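Local coordinates for gene 2 protein (Enterobacteria phage Sf6, PDB 5C12) that cuts viral DNA during genome packaging, as the metal-dependent nuclease domain of the large terminase subunit, at residues D163-Y174 / K230-M239. The protein carries 1 engineered substitution. Residues are numbered along the deposited sequence; the frame is centred on the assembly and turned at random.
Sequences DVFRNKRAQFYY and KLELMTAVEM. Engineered in segment 230-239: A236 (natural residue Lys).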
ATOM      1  N   ASP A 163      19.616   0.781  -7.908  1.00 15.89           N
ATOM      2  CA  ASP A 163      20.657   1.451  -7.128  1.00 16.26           C
ATOM      3  C   ASP A 163      20.036   2.197  -5.943  1.00 15.56           C
ATOM      4  O   ASP A 163      20.704   2.407  -4.943  1.00 17.49           O
ATOM      5  CB  ASP A 163      21.407   2.474  -7.963  1.00 17.15           C
ATOM      6  CG  ASP A 163      22.296   1.854  -9.010  1.00 19.48           C
ATOM      7  OD1 ASP A 163      23.260   1.142  -8.651  1.00 19.11           O
ATOM      8  OD2 ASP A 163      22.066   2.142 -10.204  1.00 22.59           O
ATOM      9  N   VAL A 164      18.791   2.623  -6.082  1.00 14.51           N
ATOM     10  CA  VAL A 164      18.155   3.496  -5.102  1.00 15.15           C
ATOM     11  C   VAL A 164      17.406   2.710  -4.021  1.00 15.73           C
ATOM     12  O   VAL A 164      17.529   3.011  -2.833  1.00 16.59           O
ATOM     13  CB  VAL A 164      17.197   4.481  -5.798  1.00 14.95           C
ATOM     14  CG1 VAL A 164      16.392   5.272  -4.749  1.00 18.42           C
ATOM     15  CG2 VAL A 164      17.983   5.416  -6.702  1.00 16.92           C
ATOM     16  N   PHE A 165      16.648   1.694  -4.426  1.00 13.46           N
ATOM     17  CA  PHE A 165      15.820   0.921  -3.497  1.00 15.65           C
ATOM     18  C   PHE A 165      16.379  -0.475  -3.305  1.00 14.46           C
ATOM     19  O   PHE A 165      16.758  -1.131  -4.273  1.00 14.14           O
ATOM     20  CB  PHE A 165      14.408   0.764  -4.034  1.00 15.65           C
ATOM     21  CG  PHE A 165      13.711   2.062  -4.275  1.00 16.97           C
ATOM     22  CD1 PHE A 165      13.328   2.871  -3.211  1.00 16.83           C
ATOM     23  CD2 PHE A 165      13.442   2.482  -5.566  1.00 16.77           C
ATOM     24  CE1 PHE A 165      12.696   4.064  -3.444  1.00 16.48           C
ATOM     25  CE2 PHE A 165      12.787   3.672  -5.795  1.00 20.61           C
ATOM     26  CZ  PHE A 165      12.426   4.467  -4.737  1.00 16.62           C
ATOM     27  N   ARG A 166      16.450  -0.937  -2.067  1.00 12.71           N
ATOM     28  CA  ARG A 166      16.910  -2.304  -1.856  1.00 13.25           C
ATOM     29  C   ARG A 166      15.952  -3.307  -2.475  1.00 13.97           C
ATOM     30  O   ARG A 166      16.370  -4.250  -3.153  1.00 14.32           O
ATOM     31  CB  ARG A 166      17.114  -2.638  -0.374  1.00 13.71           C
ATOM     32  CG  ARG A 166      17.478  -4.122  -0.198  1.00 17.37           C
ATOM     33  CD  ARG A 166      17.954  -4.504   1.170  1.00 19.15           C
ATOM     34  NE  ARG A 166      18.511  -5.861   1.135  1.00 20.63           N
ATOM     35  CZ  ARG A 166      19.186  -6.434   2.124  1.00 29.63           C
ATOM     36  NH1 ARG A 166      19.412  -5.788   3.257  1.00 27.04           N
ATOM     37  NH2 ARG A 166      19.647  -7.668   1.973  1.00 24.61           N
ATOM     38  N   ASN A 167      14.665  -3.106  -2.251  1.00 11.72           N
ATOM     39  CA  ASN A 167      13.678  -4.128  -2.573  1.00 13.19           C
ATOM     40  C   ASN A 167      12.315  -3.513  -2.821  1.00 12.87           C
ATOM     41  O   ASN A 167      12.156  -2.296  -2.741  1.00 11.61           O
ATOM     42  CB  ASN A 167      13.627  -5.193  -1.461  1.00 13.14           C
ATOM     43  CG  ASN A 167      13.430  -4.602  -0.074  1.00 14.01           C
ATOM     44  OD1 ASN A 167      12.794  -3.543   0.101  1.00 13.33           O
ATOM     45  ND2 ASN A 167      13.957  -5.293   0.928  1.00 15.15           N
ATOM     46  N   LYS A 168      11.342  -4.349  -3.185  1.00 11.45           N
ATOM     47  CA  LYS A 168      10.014  -3.860  -3.510  1.00 12.28           C
ATOM     48  C   LYS A 168       9.313  -3.193  -2.335  1.00 11.52           C
ATOM     49  O   LYS A 168       8.581  -2.217  -2.523  1.00 13.14           O
ATOM     50  CB  LYS A 168       9.132  -5.001  -4.057  1.00 11.83           C
ATOM     51  CG  LYS A 168       9.478  -5.385  -5.478  1.00 14.56           C
ATOM     52  CD  LYS A 168       8.558  -6.493  -6.001  1.00 15.20           C
ATOM     53  CE  LYS A 168       8.762  -6.729  -7.483  1.00 20.68           C
ATOM     54  NZ  LYS A 168      10.026  -7.440  -7.743  1.00 20.52           N
ATOM     55  N   ARG A 169       9.528  -3.691  -1.124  1.00 10.16           N
ATOM     56  CA  ARG A 169       8.911  -3.087   0.049  1.00 11.30           C
ATOM     57  C   ARG A 169       9.338  -1.608   0.112  1.00 13.29           C
ATOM     58  O   ARG A 169       8.518  -0.714   0.322  1.00 12.97           O
ATOM     59  CB  ARG A 169       9.333  -3.822   1.330  1.00 14.03           C
ATOM     60  CG  ARG A 169       8.872  -3.171   2.636  1.00 18.73           C
ATOM     61  CD  ARG A 169       9.233  -4.089   3.831  1.00 18.89           C
ATOM     62  NE  ARG A 169       8.923  -3.501   5.143  1.00 22.82           N
ATOM     63  CZ  ARG A 169       7.716  -3.494   5.699  1.00 25.19           C
ATOM     64  NH1 ARG A 169       6.670  -4.025   5.069  1.00 23.93           N
ATOM     65  NH2 ARG A 169       7.551  -2.947   6.897  1.00 29.79           N
ATOM     66  N   ALA A 170      10.622  -1.336  -0.054  1.00 12.17           N
ATOM     67  CA  ALA A 170      11.090   0.042  -0.032  1.00 11.73           C
ATOM     68  C   ALA A 170      10.594   0.815  -1.236  1.00 13.06           C
ATOM     69  O   ALA A 170      10.149   1.956  -1.111  1.00 12.79           O
ATOM     70  CB  ALA A 170      12.603   0.096   0.046  1.00 13.78           C
ATOM     71  N   GLN A 171      10.679   0.219  -2.408  1.00 13.09           N
ATOM     72  CA  GLN A 171      10.245   0.888  -3.627  1.00 11.26           C
ATOM     73  C   GLN A 171       8.800   1.368  -3.532  1.00 10.89           C
ATOM     74  O   GLN A 171       8.492   2.521  -3.840  1.00 11.77           O
ATOM     75  CB  GLN A 171      10.392  -0.061  -4.807  1.00 12.95           C
ATOM     76  CG  GLN A 171       9.891   0.467  -6.132  1.00 11.72           C
ATOM     77  CD  GLN A 171      10.108  -0.539  -7.221  1.00 15.01           C
ATOM     78  OE1 GLN A 171      10.039  -1.746  -6.987  1.00 15.29           O
ATOM     79  NE2 GLN A 171      10.389  -0.054  -8.414  1.00 14.43           N
ATOM     80  N   PHE A 172       7.908   0.496  -3.097  1.00 10.75           N
ATOM     81  CA  PHE A 172       6.499   0.873  -3.104  1.00 10.55           C
ATOM     82  C   PHE A 172       6.086   1.697  -1.911  1.00 10.65           C
ATOM     83  O   PHE A 172       5.181   2.524  -2.056  1.00 12.00           O
ATOM     84  CB  PHE A 172       5.611  -0.328  -3.421  1.00 11.88           C
ATOM     85  CG  PHE A 172       5.808  -0.780  -4.825  1.00 14.19           C
ATOM     86  CD1 PHE A 172       5.349   0.010  -5.865  1.00 15.01           C
ATOM     87  CD2 PHE A 172       6.571  -1.893  -5.123  1.00 12.75           C
ATOM     88  CE1 PHE A 172       5.567  -0.339  -7.166  1.00 17.65           C
ATOM     89  CE2 PHE A 172       6.800  -2.253  -6.442  1.00 14.65           C
ATOM     90  CZ  PHE A 172       6.305  -1.469  -7.459  1.00 15.92           C
ATOM     91  N   TYR A 173       6.743   1.558  -0.757  1.00 10.76           N
ATOM     92  CA  TYR A 173       6.477   2.499   0.333  1.00 10.76           C
ATOM     93  C   TYR A 173       6.938   3.905  -0.064  1.00 12.71           C
ATOM     94  O   TYR A 173       6.280   4.892   0.271  1.00 11.09           O
ATOM     95  CB  TYR A 173       7.119   2.075   1.658  1.00 10.61           C
ATOM     96  CG  TYR A 173       6.153   1.432   2.625  1.00 12.81           C
ATOM     97  CD1 TYR A 173       5.053   2.142   3.083  1.00 11.39           C
ATOM     98  CD2 TYR A 173       6.312   0.114   3.076  1.00 10.03           C
ATOM     99  CE1 TYR A 173       4.179   1.599   3.934  1.00 12.42           C
ATOM    100  CE2 TYR A 173       5.413  -0.453   3.948  1.00 13.65           C
ATOM    101  CZ  TYR A 173       4.332   0.305   4.376  1.00 11.76           C
ATOM    102  OH  TYR A 173       3.409  -0.226   5.223  1.00 14.54           O
ATOM    103  N   TYR A 174       8.043   4.022  -0.796  1.00 11.90           N
ATOM    104  CA  TYR A 174       8.477   5.343  -1.257  1.00 11.94           C
ATOM    105  C   TYR A 174       7.602   5.863  -2.407  1.00 11.04           C
ATOM    106  O   TYR A 174       7.468   7.072  -2.564  1.00 13.03           O
ATOM    107  CB  TYR A 174       9.964   5.344  -1.634  1.00 13.87           C
ATOM    108  CG  TYR A 174      10.840   5.617  -0.440  1.00 13.19           C
ATOM    109  CD1 TYR A 174      11.049   6.924  -0.004  1.00 14.58           C
ATOM    110  CD2 TYR A 174      11.414   4.580   0.299  1.00 15.39           C
ATOM    111  CE1 TYR A 174      11.828   7.179   1.109  1.00 13.67           C
ATOM    112  CE2 TYR A 174      12.195   4.842   1.409  1.00 16.74           C
ATOM    113  CZ  TYR A 174      12.397   6.140   1.813  1.00 18.94           C
ATOM    114  OH  TYR A 174      13.178   6.398   2.922  1.00 20.95           O
ATOM    115  N   LYS A 230      21.513   1.902  -0.068  1.00 17.38           N
ATOM    116  CA  LYS A 230      20.199   1.844  -0.675  1.00 15.98           C
ATOM    117  C   LYS A 230      19.134   2.184   0.358  1.00 15.49           C
ATOM    118  O   LYS A 230      19.375   2.078   1.564  1.00 21.16           O
ATOM    119  CB  LYS A 230      19.926   0.451  -1.227  1.00 15.64           C
ATOM    120  CG  LYS A 230      20.864   0.021  -2.348  1.00 17.35           C
ATOM    121  CD  LYS A 230      20.419  -1.362  -2.845  1.00 16.08           C
ATOM    122  CE  LYS A 230      21.403  -1.988  -3.769  1.00 22.73           C
ATOM    123  NZ  LYS A 230      21.051  -3.422  -4.000  1.00 18.71           N
ATOM    124  N   LEU A 231      17.973   2.606  -0.122  1.00 14.18           N
ATOM    125  CA  LEU A 231      16.840   2.852   0.760  1.00 13.54           C
ATOM    126  C   LEU A 231      16.275   1.499   1.167  1.00 13.15           C
ATOM    127  O   LEU A 231      15.980   0.648   0.327  1.00 13.28           O
ATOM    128  CB  LEU A 231      15.779   3.712   0.073  1.00 12.61           C
ATOM    129  CG  LEU A 231      16.211   5.158  -0.202  1.00 15.20           C
ATOM    130  CD1 LEU A 231      15.150   5.861  -1.036  1.00 16.16           C
ATOM    131  CD2 LEU A 231      16.522   5.919   1.070  1.00 19.99           C
ATOM    132  N   GLU A 232      16.112   1.311   2.467  1.00 15.40           N
ATOM    133  CA  GLU A 232      15.582   0.080   3.004  1.00 15.50           C
ATOM    134  C   GLU A 232      14.768   0.445   4.245  1.00 20.79           C
ATOM    135  O   GLU A 232      15.118   1.384   4.958  1.00 17.66           O
ATOM    136  CB  GLU A 232      16.714  -0.882   3.369  1.00 16.20           C
ATOM    137  CG  GLU A 232      16.233  -2.258   3.787  1.00 17.50           C
ATOM    138  CD  GLU A 232      17.358  -3.208   4.186  1.00 18.05           C
ATOM    139  OE1 GLU A 232      18.552  -2.826   4.149  1.00 20.76           O
ATOM    140  OE2 GLU A 232      17.021  -4.348   4.577  1.00 22.30           O
ATOM    141  N   LEU A 233      13.686  -0.282   4.478  1.00 15.63           N
ATOM    142  CA  LEU A 233      12.801  -0.021   5.615  1.00 15.35           C
ATOM    143  C   LEU A 233      12.931  -1.094   6.687  1.00 19.00           C
ATOM    144  O   LEU A 233      13.343  -2.213   6.408  1.00 23.59           O
ATOM    145  CB  LEU A 233      11.362   0.045   5.135  1.00 16.69           C
ATOM    146  CG  LEU A 233      11.146   1.136   4.093  1.00 16.35           C
ATOM    147  CD1 LEU A 233       9.722   1.056   3.582  1.00 16.89           C
ATOM    148  CD2 LEU A 233      11.463   2.516   4.636  1.00 18.46           C
ATOM    149  N   MET A 234      12.593  -0.747   7.919  1.00 22.00           N
ATOM    150  CA  MET A 234      12.508  -1.743   8.969  1.00 22.92           C
ATOM    151  C   MET A 234      11.415  -2.730   8.606  1.00 21.08           C
ATOM    152  O   MET A 234      10.366  -2.360   8.066  1.00 23.15           O
ATOM    153  CB  MET A 234      12.154  -1.098  10.309  1.00 25.97           C
ATOM    154  CG  MET A 234      13.224  -0.226  10.912  1.00 35.21           C
ATOM    155  SD  MET A 234      12.748   0.360  12.554  1.00 35.91           S
ATOM    156  CE  MET A 234      12.312  -1.161  13.373  1.00 36.60           C
ATOM    157  N   THR A 235      11.664  -3.999   8.906  1.00 22.68           N
ATOM    158  CA  THR A 235      10.652  -5.025   8.735  1.00 24.18           C
ATOM    159  C   THR A 235       9.679  -4.960   9.909  1.00 21.98           C
ATOM    160  O   THR A 235       9.979  -4.350  10.948  1.00 21.86           O
ATOM    161  CB  THR A 235      11.285  -6.418   8.764  1.00 24.77           C
ATOM    162  OG1 THR A 235      11.927  -6.619  10.028  1.00 28.14           O
ATOM    163  CG2 THR A 235      12.309  -6.565   7.646  1.00 38.46           C
ATOM    164  N   ALA A 236       8.521  -5.592   9.743  1.00 23.12           N
ATOM    165  CA  ALA A 236       7.559  -5.701  10.832  1.00 30.50           C
ATOM    166  C   ALA A 236       8.202  -6.320  12.071  1.00 24.44           C
ATOM    167  O   ALA A 236       7.971  -5.873  13.184  1.00 26.52           O
ATOM    168  CB  ALA A 236       6.353  -6.527  10.396  1.00 32.45           C
ATOM    169  N   VAL A 237       9.017  -7.353  11.881  1.00 23.91           N
ATOM    170  CA  VAL A 237       9.614  -8.039  13.019  1.00 29.32           C
ATOM    171  C   VAL A 237      10.513  -7.080  13.785  1.00 27.16           C
ATOM    172  O   VAL A 237      10.492  -7.031  15.016  1.00 26.93           O
ATOM    173  CB  VAL A 237      10.410  -9.288  12.592  1.00 27.90           C
ATOM    174  CG1 VAL A 237      11.201  -9.836  13.770  1.00 40.92           C
ATOM    175  CG2 VAL A 237       9.469 -10.350  12.055  1.00 33.72           C
ATOM    176  N   GLU A 238      11.273  -6.283  13.048  1.00 25.12           N
ATOM    177  CA  GLU A 238      12.137  -5.295  13.667  1.00 21.84           C
ATOM    178  C   GLU A 238      11.331  -4.216  14.381  1.00 29.17           C
ATOM    179  O   GLU A 238      11.681  -3.798  15.483  1.00 31.06           O
ATOM    180  CB  GLU A 238      13.040  -4.671  12.615  1.00 28.49           C
ATOM    181  CG  GLU A 238      14.079  -5.630  12.084  1.00 39.81           C
ATOM    182  CD  GLU A 238      14.902  -5.035  10.965  1.00 44.95           C
ATOM    183  OE1 GLU A 238      14.317  -4.411  10.051  1.00 32.28           O
ATOM    184  OE2 GLU A 238      16.140  -5.195  11.002  1.00 63.81           O
ATOM    185  N   MET A 239      10.253  -3.762  13.750  1.00 27.57           N
ATOM    186  CA  MET A 239       9.421  -2.724  14.349  1.00 28.52           C
ATOM    187  C   MET A 239       8.891  -3.212  15.685  1.00 27.02           C
ATOM    188  O   MET A 239       8.861  -2.469  16.665  1.00 30.31           O
ATOM    189  CB  MET A 239       8.261  -2.359  13.434  1.00 27.44           C
ATOM    190  CG  MET A 239       8.682  -1.688  12.142  1.00 29.10           C
ATOM    191  SD  MET A 239       7.311  -1.465  10.987  1.00 25.98           S
ATOM    192  CE  MET A 239       6.435  -0.119  11.769  1.00 26.03           C
TER
HETATM  193  O   HOH W   1      18.438  -3.208  -5.273  1.00 16.09           O
HETATM  194  O   HOH W   2      12.677  -2.379   2.735  1.00 15.34           O
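F165 and L231 form a single beta bridge that ties the start of helix 168-189 to the extended chain before helix 236-243 in the terminase nuclease domain. L231 N donates to V164 O at 2.8 Å, and R166 N returns a bond to L231 O at 2.9 Å. F165 CE1 packs on L231 CD1 at 3.9 Å. R166 lies alongside E232, fully extended, with CG anti to its backbone N (chi1 175°). Its NH1 makes a salt bridge to the E232 carboxylate through two weak hydrogen bonds, the straighter one to OE1 at 3.2 Å. OE1 also accepts from N226 ND2. N167 caps the helix through OD1, which accepts from A170 N; a water links the same OD1 to L233 N. R169 reaches along segment 230-239 toward the metal site. Its NH2 gives an in-plane bond to M234 O at 3.1 Å, and one guanidinium face lies against Y173. A170 and Y173 receive L233, whose CD1 packs 3.4 Å from Y173 CB. The Y173 hydroxyl bonds to the magnesium ligand D252. Y174 offers a ring face to L231 in a CH-pi contact, with CD1 3.9 Å from the ring centroid and almost directly above it.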